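Local structure of Tll0287 protein (Thermosynechococcus elongatus, 5B82) at residues 40-45 and 133-138; 120-123 and 128-131. The protein binds a covalently attached heme c in a PAS-like domain and probably has a redox or sensing role in the cyanobacterium. One frame throughout, in Å; residues are numbered along the deposited sequence.

Contact 1 of 2, residues 40-45 and 133-138; sequences QLDQMR and RRIDVQ. With HEC (heme c), chain B.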
loop_
_atom_site.group_PDB
_atom_site.type_symbol
_atom_site.label_atom_id
_atom_site.label_comp_id
_atom_site.label_asym_id
_atom_site.label_seq_id
_atom_site.Cartn_x
_atom_site.Cartn_y
_atom_site.Cartn_z
ATOM N N GLN A 40 -6.789 7.888 5.496
ATOM C CA GLN A 40 -6.229 7.934 6.849
ATOM C C GLN A 40 -5.094 6.939 7.018
ATOM O O GLN A 40 -4.089 7.234 7.681
ATOM C CB GLN A 40 -7.312 7.651 7.892
ATOM C CG GLN A 40 -8.197 8.837 8.206
ATOM C CD GLN A 40 -9.393 8.462 9.071
ATOM O OE1 GLN A 40 -9.678 7.278 9.280
ATOM N NE2 GLN A 40 -10.101 9.471 9.572
ATOM N N LEU A 41 -5.256 5.758 6.429
ATOM C CA LEU A 41 -4.188 4.763 6.428
ATOM C C LEU A 41 -2.934 5.303 5.717
ATOM O O LEU A 41 -1.796 5.125 6.193
ATOM C CB LEU A 41 -4.680 3.475 5.763
ATOM C CG LEU A 41 -3.776 2.253 5.857
ATOM C CD1 LEU A 41 -3.510 1.908 7.318
ATOM C CD2 LEU A 41 -4.403 1.073 5.123
ATOM N N ASP A 42 -3.148 5.983 4.592
ATOM C CA ASP A 42 -2.049 6.545 3.818
ATOM C C ASP A 42 -1.315 7.659 4.585
ATOM O O ASP A 42 -0.074 7.690 4.658
ATOM C CB ASP A 42 -2.569 7.070 2.482
ATOM C CG ASP A 42 -1.455 7.294 1.481
ATOM O OD1 ASP A 42 -0.686 6.334 1.242
ATOM O OD2 ASP A 42 -1.339 8.427 0.955
ATOM N N GLN A 43 -2.090 8.557 5.177
ATOM C CA GLN A 43 -1.499 9.643 5.946
ATOM C C GLN A 43 -0.787 9.089 7.174
ATOM O O GLN A 43 0.200 9.662 7.646
ATOM C CB GLN A 43 -2.559 10.675 6.327
ATOM C CG GLN A 43 -3.012 11.531 5.147
ATOM C CD GLN A 43 -1.945 12.509 4.673
ATOM O OE1 GLN A 43 -1.333 13.214 5.477
ATOM N NE2 GLN A 43 -1.721 12.557 3.362
ATOM N N MET A 44 -1.272 7.958 7.674
ATOM C CA MET A 44 -0.600 7.296 8.785
ATOM C C MET A 44 0.772 6.818 8.361
ATOM O O MET A 44 1.769 7.086 9.051
ATOM C CB MET A 44 -1.407 6.111 9.308
ATOM C CG MET A 44 -0.598 5.176 10.212
ATOM S SD MET A 44 -1.600 3.760 10.738
ATOM C CE MET A 44 -0.325 2.580 11.140
ATOM N N ARG A 45 0.842 6.105 7.235
ATOM C CA ARG A 45 2.168 5.660 6.796
ATOM C C ARG A 45 3.109 6.843 6.594
ATOM O O ARG A 45 4.249 6.837 7.076
ATOM C CB ARG A 45 2.114 4.841 5.508
ATOM C CG ARG A 45 3.406 4.042 5.285
ATOM C CD ARG A 45 3.689 3.809 3.805
ATOM N NE ARG A 45 2.493 3.356 3.099
ATOM C CZ ARG A 45 2.066 2.100 3.071
ATOM N NH1 ARG A 45 2.741 1.150 3.707
ATOM N NH2 ARG A 45 0.961 1.795 2.402
ATOM N N ARG A 133 -6.565 2.960 -4.543
ATOM C CA ARG A 133 -5.958 4.267 -4.317
ATOM C C ARG A 133 -4.454 4.121 -4.468
ATOM O O ARG A 133 -3.820 3.307 -3.790
ATOM C CB ARG A 133 -6.366 4.816 -2.942
ATOM C CG ARG A 133 -6.120 6.353 -2.752
ATOM C CD ARG A 133 -4.786 6.631 -2.116
ATOM N NE ARG A 133 -4.626 8.056 -1.789
ATOM C CZ ARG A 133 -4.004 8.937 -2.567
ATOM N NH1 ARG A 133 -3.474 8.543 -3.724
ATOM N NH2 ARG A 133 -3.895 10.211 -2.186
ATOM N N ARG A 134 -3.877 4.894 -5.379
ATOM C CA ARG A 134 -2.446 4.767 -5.648
ATOM C C ARG A 134 -1.579 5.144 -4.442
ATOM O O ARG A 134 -1.956 5.975 -3.610
ATOM C CB ARG A 134 -2.037 5.575 -6.893
ATOM C CG ARG A 134 -1.470 6.951 -6.605
ATOM C CD ARG A 134 -1.297 7.794 -7.885
ATOM N NE ARG A 134 -0.082 7.502 -8.641
ATOM C CZ ARG A 134 -0.053 7.282 -9.954
ATOM N NH1 ARG A 134 -1.178 7.307 -10.660
ATOM N NH2 ARG A 134 1.102 7.039 -10.564
ATOM N N ILE A 135 -0.424 4.500 -4.354
ATOM C CA ILE A 135 0.603 4.844 -3.380
ATOM C C ILE A 135 1.848 5.272 -4.150
ATOM O O ILE A 135 2.384 4.503 -4.952
ATOM C CB ILE A 135 0.971 3.635 -2.509
ATOM C CG1 ILE A 135 -0.249 3.152 -1.729
ATOM C CG2 ILE A 135 2.098 3.994 -1.537
ATOM C CD1 ILE A 135 -0.132 1.737 -1.197
ATOM N N ASP A 136 2.312 6.492 -3.916
ATOM C CA ASP A 136 3.513 6.958 -4.586
ATOM C C ASP A 136 4.711 6.916 -3.642
ATOM O O ASP A 136 4.555 6.808 -2.427
ATOM C CB ASP A 136 3.318 8.362 -5.164
ATOM C CG ASP A 136 2.378 8.378 -6.372
ATOM O OD1 ASP A 136 2.338 7.379 -7.126
ATOM O OD2 ASP A 136 1.684 9.401 -6.570
ATOM N N VAL A 137 5.905 6.993 -4.211
ATOM C CA VAL A 137 7.126 6.965 -3.420
ATOM C C VAL A 137 7.552 8.384 -3.059
ATOM O O VAL A 137 7.736 9.206 -3.948
ATOM C CB VAL A 137 8.254 6.290 -4.207
ATOM C CG1 VAL A 137 9.565 6.374 -3.442
ATOM C CG2 VAL A 137 7.896 4.838 -4.513
ATOM N N GLN A 138 7.686 8.679 -1.763
ATOM C CA GLN A 138 8.345 9.921 -1.308
ATOM C C GLN A 138 9.786 9.659 -0.869
ATOM O O GLN A 138 10.211 8.506 -0.776
ATOM C CB GLN A 138 7.582 10.586 -0.157
ATOM C CG GLN A 138 6.228 11.154 -0.546
ATOM C CD GLN A 138 5.128 10.142 -0.393
ATOM O OE1 GLN A 138 5.128 9.363 0.555
ATOM N NE2 GLN A 138 4.187 10.131 -1.333
HETATM FE FE HEC B . 7.274 0.375 3.250
HETATM C CHA HEC B . 5.809 -2.664 2.863
HETATM C CHB HEC B . 5.127 1.658 0.809
HETATM C CHC HEC B . 8.504 3.494 3.744
HETATM C CHD HEC B . 9.656 -0.939 5.348
HETATM N NA HEC B . 5.792 -0.375 2.010
HETATM C C1A HEC B . 5.263 -1.643 2.128
HETATM C C2A HEC B . 4.053 -1.714 1.332
HETATM C C3A HEC B . 3.876 -0.510 0.773
HETATM C C4A HEC B . 4.960 0.347 1.179
HETATM C CMA HEC B . 2.737 -0.072 -0.162
HETATM C CAA HEC B . 3.127 -2.948 1.179
HETATM C CBA HEC B . 3.374 -3.696 -0.131
HETATM C CGA HEC B . 4.566 -4.605 0.006
HETATM O O1A HEC B . 5.574 -4.387 -0.710
HETATM O O2A HEC B . 4.531 -5.533 0.855
HETATM N NB HEC B . 6.890 2.206 2.410
HETATM C C1B HEC B . 5.941 2.543 1.468
HETATM C C2B HEC B . 5.948 3.981 1.295
HETATM C C3B HEC B . 6.886 4.485 2.099
HETATM C C4B HEC B . 7.490 3.384 2.823
HETATM C CMB HEC B . 5.056 4.773 0.304
HETATM C CAB HEC B . 7.260 5.977 2.258
HETATM C CBB HEC B . 6.088 6.775 2.884
HETATM N NC HEC B . 8.820 1.125 4.317
HETATM C C1C HEC B . 9.118 2.464 4.426
HETATM C C2C HEC B . 10.088 2.618 5.490
HETATM C C3C HEC B . 10.510 1.391 5.842
HETATM C C4C HEC B . 9.653 0.431 5.171
HETATM C CMC HEC B . 10.817 3.953 5.771
HETATM C CAC HEC B . 11.629 1.030 6.856
HETATM C CBC HEC B . 11.429 1.592 8.284
HETATM N ND HEC B . 7.719 -1.500 3.940
HETATM C C1D HEC B . 8.666 -1.792 4.916
HETATM C C2D HEC B . 8.443 -3.142 5.398
HETATM C C3D HEC B . 7.250 -3.662 4.606
HETATM C C4D HEC B . 6.868 -2.587 3.732
HETATM C CMD HEC B . 9.238 -3.905 6.477
HETATM C CAD HEC B . 6.559 -5.037 4.722
HETATM C CBD HEC B . 5.491 -4.849 5.792
HETATM C CGD HEC B . 4.586 -6.057 5.893
HETATM O O1D HEC B . 5.071 -7.154 6.252
HETATM O O2D HEC B . 3.375 -5.908 5.619
#

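Contact 2 of 2, residues 120-123 and 128-131; sequences AFWQ and GVHY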
loop_
_atom_site.group_PDB
_atom_site.type_symbol
_atom_site.label_atom_id
_atom_site.label_comp_id
_atom_site.label_asym_id
_atom_site.label_seq_id
_atom_site.Cartn_x
_atom_site.Cartn_y
_atom_site.Cartn_z
ATOM N N ALA A 120 -7.176 7.754 -7.545
ATOM C CA ALA A 120 -7.974 6.621 -7.078
ATOM C C ALA A 120 -9.177 6.414 -7.962
ATOM O O ALA A 120 -9.593 7.311 -8.679
ATOM C CB ALA A 120 -8.434 6.844 -5.635
ATOM N N PHE A 121 -9.770 5.233 -7.888
ATOM C CA PHE A 121 -11.001 5.033 -8.635
ATOM C C PHE A 121 -11.794 3.892 -8.028
ATOM O O PHE A 121 -11.236 3.065 -7.304
ATOM C CB PHE A 121 -10.705 4.789 -10.127
ATOM C CG PHE A 121 -10.090 3.451 -10.423
ATOM C CD1 PHE A 121 -10.892 2.371 -10.772
ATOM C CD2 PHE A 121 -8.715 3.273 -10.372
ATOM C CE1 PHE A 121 -10.334 1.130 -11.054
ATOM C CE2 PHE A 121 -8.151 2.039 -10.650
ATOM C CZ PHE A 121 -8.969 0.958 -10.992
ATOM N N TRP A 122 -13.101 3.888 -8.285
ATOM C CA TRP A 122 -13.852 2.713 -7.925
ATOM C C TRP A 122 -14.570 2.093 -9.106
ATOM O O TRP A 122 -14.925 2.740 -10.079
ATOM C CB TRP A 122 -14.694 2.846 -6.631
ATOM C CG TRP A 122 -15.709 3.951 -6.507
ATOM C CD1 TRP A 122 -15.474 5.251 -6.156
ATOM C CD2 TRP A 122 -17.133 3.824 -6.630
ATOM N NE1 TRP A 122 -16.656 5.950 -6.093
ATOM C CE2 TRP A 122 -17.690 5.094 -6.379
ATOM C CE3 TRP A 122 -17.987 2.762 -6.943
ATOM C CZ2 TRP A 122 -19.057 5.334 -6.441
ATOM C CZ3 TRP A 122 -19.350 3.000 -6.999
ATOM C CH2 TRP A 122 -19.871 4.275 -6.748
ATOM N N GLN A 123 -14.692 0.775 -9.033
ATOM C CA GLN A 123 -15.176 -0.026 -10.145
ATOM C C GLN A 123 -16.167 -1.029 -9.591
ATOM O O GLN A 123 -15.980 -1.507 -8.480
ATOM C CB GLN A 123 -13.979 -0.751 -10.753
ATOM C CG GLN A 123 -14.286 -1.844 -11.728
ATOM C CD GLN A 123 -13.140 -2.068 -12.690
ATOM O OE1 GLN A 123 -12.362 -1.149 -12.970
ATOM N NE2 GLN A 123 -13.026 -3.289 -13.207
ATOM N N GLY A 128 -18.527 -7.157 -6.520
ATOM C CA GLY A 128 -19.016 -6.088 -5.672
ATOM C C GLY A 128 -18.429 -4.742 -6.093
ATOM O O GLY A 128 -18.218 -4.499 -7.282
ATOM N N VAL A 129 -18.200 -3.880 -5.108
ATOM C CA VAL A 129 -17.588 -2.560 -5.325
ATOM C C VAL A 129 -16.116 -2.588 -4.902
ATOM O O VAL A 129 -15.788 -3.044 -3.809
ATOM C CB VAL A 129 -18.325 -1.474 -4.527
ATOM C CG1 VAL A 129 -17.822 -0.125 -4.909
ATOM C CG2 VAL A 129 -19.809 -1.538 -4.785
ATOM N N HIS A 130 -15.232 -2.101 -5.773
ATOM C CA HIS A 130 -13.799 -2.167 -5.528
ATOM C C HIS A 130 -13.226 -0.756 -5.611
ATOM O O HIS A 130 -13.427 -0.077 -6.607
ATOM C CB HIS A 130 -13.099 -3.018 -6.589
ATOM C CG HIS A 130 -13.736 -4.352 -6.831
ATOM N ND1 HIS A 130 -13.336 -5.498 -6.180
ATOM C CD2 HIS A 130 -14.723 -4.725 -7.675
ATOM C CE1 HIS A 130 -14.053 -6.521 -6.611
ATOM N NE2 HIS A 130 -14.900 -6.080 -7.522
ATOM N N TYR A 131 -12.503 -0.337 -4.580
ATOM C CA TYR A 131 -11.864 0.966 -4.584
ATOM C C TYR A 131 -10.366 0.761 -4.545
ATOM O O TYR A 131 -9.870 -0.074 -3.776
ATOM C CB TYR A 131 -12.316 1.769 -3.359
ATOM C CG TYR A 131 -11.633 3.125 -3.160
ATOM C CD1 TYR A 131 -11.943 4.215 -3.970
ATOM C CD2 TYR A 131 -10.721 3.326 -2.128
ATOM C CE1 TYR A 131 -11.349 5.463 -3.771
ATOM C CE2 TYR A 131 -10.117 4.587 -1.920
ATOM C CZ TYR A 131 -10.444 5.640 -2.744
ATOM O OH TYR A 131 -9.855 6.885 -2.540
#

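Contact 1 of 2, residues 40-45 and 133-138
With CG anti to the backbone N (chi1 -163°) and a bend at chi3 (-46°), Arg45 leaves helix 28-49 and lays its guanidinium against the heme, where it meets Ile135 from strand 128-136. Ile135 sets CG1 beside its own backbone N (chi1 -61°) and extends CD1 to 3.8 Å from Arg45 NH2, the two side chains crossing at about a right angle. The same CD1 touches the heme methyl CMA at 3.5 Å, while Ile135 CG2 lies 3.6 Å from methyl CMB. One face of the Arg45 guanidinium lies nearly parallel to the porphyrin, over meso carbon CHB and the neighbouring pyrrole, with NH1 3.5 Å from heme C4A; lower down the chain, Arg45 CD packs on C2B at 3.4 Å. Arg45 NH2 donates to Gln88 OE1 and Tyr176 OH, which fixes the turn of the group. Tyr176 OH also bonds Asp42 OD1, whereas Asp42 OD2 stands 4.3 Å from Arg133 NE, well out of that guanidinium plane; the salt bridge of Arg133 is to Glu39. Helix and strand thus meet through a cation against an aliphatic side chain, nearby charges and a shared heme, whose electrostatics Arg45, close to axial Cys68, would probably influence.

Contact 2 of 2, residues 120-123 and 128-131
Gln123 and His130 face each other as an antiparallel hydrogen-bonded pair: Gln123 N gives to His130 O at 2.9 Å, and His130 N returns a bond of the same length to Gln123 O. The next pair, Trp122 with Tyr131, is non-hydrogen-bonded, and the strands close in through CA-H...O contacts, Trp122 CA lying 3.1 Å from His130 O and Tyr131 CA 3.5 Å from Phe121 O. The imidazole of His130 turns its edge to Gln123 O, with CD2 at 3.5 Å, while its nitrogens bond Asp125 and Thr179. In one of the two modelled conformers of Trp122, CG sits between the backbone N and the carbonyl carbon (chi1 56°), which leads the indole outward and leaves CE3 3.5 Å from Val129 CG1. Tyr131 reaches along the hairpin instead, placing OH 3.4 Å from Ala120 CB, with Trp122 CB at the edge of its ring. An alanine in place of Tyr131 would probably leave the Ala120 methyl without its aromatic partner and open a gap against Val34 and Val35 of helix 28-49. The alternation is that of an antiparallel ladder, and the short turn between strands 120-125 and 128-136 makes it a beta hairpin, with 120-125 an outermost strand of the PAS-like sheet.

Strand 128-136 runs through both contacts, its first half paired in contact 2 and its last residues facing helix 28-49 in contact 1. The centres lie about 17 Å apart, yet the two join where Arg133 CG packs on Ala120 CB at 3.7 Å. Residues 120-123 and 128-131 both fall between the two segments of contact 1 in the sequence: residues 40-45 come first, then 120-123, 128-131 and 133-138. Helix 28-49 packs along the same sheet at both places, with Leu31, Val34 and Val35 reaching the hairpin and residues 40-45 the heme end. One strand and one helix thus connect the heme pocket to the outer hairpin of the four-stranded antiparallel sheet.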